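Local coordinates for periplasmic beta-glucosidase (Pseudomonas aeruginosa, PDB 6R5N), which probably hydrolyses terminal, non-reducing beta-D-glucosyl residues, releasing beta-D-glucose, as a periplasmic enzyme of glycosyl hydrolase family 3, at residues Gly47-Thr52 and Leu74-Asp79. Numbering follows the deposited sequence.
Sequences GAIFNT and LFHAYD. With NOJ (1-deoxynojirimycin), chain D.
Strands 48-50 and 75-78 are parallel neighbours in the barrel-type sheet of the family 3 N-terminal domain, joined through helix 55-64 as a beta-alpha-beta unit. Three backbone hydrogen bonds link them. I49 N donates to F75 O at 3.0 Å and 166°. I49 O takes A77 N at 2.8 Å. N51 N reaches A77 O at 3.2 Å, so the pairing runs just past the end of strand 48-50.

The two sides of the pair differ. On one side A48 CB sits over the face of the F75 ring, 3.4 Å from its centroid, a CH-pi contact almost on the ring normal. F75 has CG between its backbone N and carbonyl carbon (chi1 77°), which brings the ring across A48. L25 and M121 of the flanking strands pack on this side too. On the other side I49 and H76 lie side by side and point the same way. I49 CB meets H76 CD2 at 3.5 Å, and M61 and I58 of helix 55-64 touch the H76 side chain.

At the C-terminal ends of the strands, the N51 amide stands nearly perpendicular to the Y78 ring, and its OD1 lies in the ring plane at the edge, 3.4 Å from Y78 CD1. Water 1 donates to both N51 OD1 and D79 OD2, bridging the two strand ends. D79 grips the bound 1-deoxynojirimycin with both carboxylate oxygens: OD1 accepts from inhibitor O4 at 2.6 Å and OD2 from O6 at 2.5 Å. D79 OD1 also forms a salt bridge with K176. The C-terminal ends of the strands thus face the sugar site, as in TIM barrels generally. Two bonds to the O4 and O6 hydroxyls, plus the water and the lysine, would restrict rotation of the D79 carboxylate.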
loop_
_atom_site.group_PDB
_atom_site.type_symbol
_atom_site.label_atom_id
_atom_site.label_comp_id
_atom_site.label_asym_id
_atom_site.label_seq_id
_atom_site.Cartn_x
_atom_site.Cartn_y
_atom_site.Cartn_z
ATOM N N GLY A 47 36.725 16.596 0.611
ATOM C CA GLY A 47 37.100 15.175 0.554
ATOM C C GLY A 47 36.821 14.554 -0.803
ATOM O O GLY A 47 37.617 13.696 -1.257
ATOM N N ALA A 48 35.738 14.950 -1.464
ATOM C CA ALA A 48 35.366 14.327 -2.748
ATOM C C ALA A 48 34.365 15.202 -3.481
ATOM O O ALA A 48 33.723 16.091 -2.854
ATOM C CB ALA A 48 34.832 12.926 -2.514
ATOM N N ILE A 49 34.255 14.939 -4.775
ATOM C CA ILE A 49 33.406 15.698 -5.731
ATOM C C ILE A 49 32.424 14.700 -6.348
ATOM O O ILE A 49 32.833 13.539 -6.568
ATOM C CB ILE A 49 34.287 16.368 -6.800
ATOM C CG1 ILE A 49 35.295 17.330 -6.173
ATOM C CG2 ILE A 49 33.448 17.053 -7.864
ATOM C CD1 ILE A 49 34.668 18.561 -5.542
ATOM N N PHE A 50 31.199 15.130 -6.640
ATOM C CA PHE A 50 30.289 14.391 -7.558
ATOM C C PHE A 50 29.813 15.361 -8.642
ATOM O O PHE A 50 29.887 16.566 -8.410
ATOM C CB PHE A 50 29.184 13.660 -6.787
ATOM C CG PHE A 50 28.171 14.528 -6.090
ATOM C CD1 PHE A 50 28.504 15.246 -4.948
ATOM C CD2 PHE A 50 26.875 14.618 -6.580
ATOM C CE1 PHE A 50 27.563 16.039 -4.313
ATOM C CE2 PHE A 50 25.925 15.407 -5.941
ATOM C CZ PHE A 50 26.271 16.114 -4.806
ATOM N N ASN A 51 29.458 14.821 -9.814
ATOM C CA ASN A 51 28.881 15.487 -11.016
ATOM C C ASN A 51 29.921 16.278 -11.830
ATOM O O ASN A 51 29.500 16.990 -12.763
ATOM C CB ASN A 51 27.691 16.376 -10.680
ATOM C CG ASN A 51 26.486 15.573 -10.252
ATOM O OD1 ASN A 51 26.418 14.379 -10.518
ATOM N ND2 ASN A 51 25.582 16.206 -9.529
ATOM N N THR A 52 31.215 16.130 -11.548
ATOM C CA THR A 52 32.335 16.574 -12.434
ATOM C C THR A 52 32.894 15.333 -13.143
ATOM O O THR A 52 33.363 14.418 -12.433
ATOM C CB THR A 52 33.415 17.297 -11.630
ATOM O OG1 THR A 52 32.851 18.522 -11.158
ATOM C CG2 THR A 52 34.648 17.571 -12.463
ATOM N N LEU A 74 41.539 13.965 -3.994
ATOM C CA LEU A 74 40.057 13.856 -4.096
ATOM C C LEU A 74 39.708 12.509 -4.722
ATOM O O LEU A 74 40.535 11.986 -5.481
ATOM C CB LEU A 74 39.519 14.967 -5.008
ATOM C CG LEU A 74 39.746 16.385 -4.511
ATOM C CD1 LEU A 74 39.546 17.369 -5.643
ATOM C CD2 LEU A 74 38.812 16.692 -3.347
ATOM N N PHE A 75 38.512 11.998 -4.460
ATOM C CA PHE A 75 37.874 11.026 -5.377
ATOM C C PHE A 75 36.704 11.750 -6.055
ATOM O O PHE A 75 36.181 12.712 -5.497
ATOM C CB PHE A 75 37.576 9.694 -4.674
ATOM C CG PHE A 75 36.382 9.662 -3.760
ATOM C CD1 PHE A 75 35.098 9.729 -4.273
ATOM C CD2 PHE A 75 36.541 9.513 -2.383
ATOM C CE1 PHE A 75 33.998 9.653 -3.426
ATOM C CE2 PHE A 75 35.439 9.471 -1.541
ATOM C CZ PHE A 75 34.172 9.540 -2.068
ATOM N N HIS A 76 36.369 11.326 -7.265
ATOM C CA HIS A 76 35.294 11.903 -8.106
ATOM C C HIS A 76 34.230 10.838 -8.369
ATOM O O HIS A 76 34.588 9.724 -8.804
ATOM C CB HIS A 76 35.871 12.466 -9.390
ATOM C CG HIS A 76 36.629 13.726 -9.158
ATOM N ND1 HIS A 76 37.914 13.727 -8.642
ATOM C CD2 HIS A 76 36.295 15.012 -9.379
ATOM C CE1 HIS A 76 38.334 14.972 -8.541
ATOM N NE2 HIS A 76 37.355 15.778 -8.993
ATOM N N ALA A 77 32.973 11.172 -8.117
ATOM C CA ALA A 77 31.869 10.206 -8.229
ATOM C C ALA A 77 30.808 10.767 -9.166
ATOM O O ALA A 77 30.834 11.962 -9.448
ATOM C CB ALA A 77 31.330 9.904 -6.854
ATOM N N TYR A 78 29.944 9.893 -9.645
ATOM C CA TYR A 78 28.851 10.205 -10.588
ATOM C C TYR A 78 27.807 9.102 -10.513
ATOM O O TYR A 78 28.091 8.024 -10.000
ATOM C CB TYR A 78 29.424 10.299 -12.001
ATOM C CG TYR A 78 28.558 10.993 -13.022
ATOM C CD1 TYR A 78 27.756 12.080 -12.691
ATOM C CD2 TYR A 78 28.601 10.601 -14.352
ATOM C CE1 TYR A 78 27.013 12.751 -13.655
ATOM C CE2 TYR A 78 27.869 11.265 -15.330
ATOM C CZ TYR A 78 27.057 12.324 -14.978
ATOM O OH TYR A 78 26.326 12.950 -15.952
ATOM N N ASP A 79 26.626 9.398 -11.025
ATOM C CA ASP A 79 25.502 8.451 -11.150
ATOM C C ASP A 79 25.648 7.723 -12.490
ATOM O O ASP A 79 24.949 8.090 -13.460
ATOM C CB ASP A 79 24.190 9.213 -10.993
ATOM C CG ASP A 79 24.026 9.777 -9.595
ATOM O OD1 ASP A 79 23.748 8.963 -8.697
ATOM O OD2 ASP A 79 24.215 11.024 -9.409
HETATM C C1 NOJ D . 19.819 11.809 -5.224
HETATM C C2 NOJ D . 19.529 10.323 -5.413
HETATM O O2 NOJ D . 18.597 9.970 -4.431
HETATM C C3 NOJ D . 20.746 9.394 -5.563
HETATM O O3 NOJ D . 20.305 8.239 -6.268
HETATM C C4 NOJ D . 21.964 10.126 -6.206
HETATM O O4 NOJ D . 23.065 9.239 -6.194
HETATM C C5 NOJ D . 22.321 11.443 -5.481
HETATM N N5 NOJ D . 21.164 12.334 -5.296
HETATM C C6 NOJ D . 23.395 12.294 -6.201
HETATM O O6 NOJ D . 23.191 12.461 -7.600
HETATM O O HOH W 1 24.231 12.869 -11.281
HETATM O O HOH W 2 32.669 13.978 -9.950
#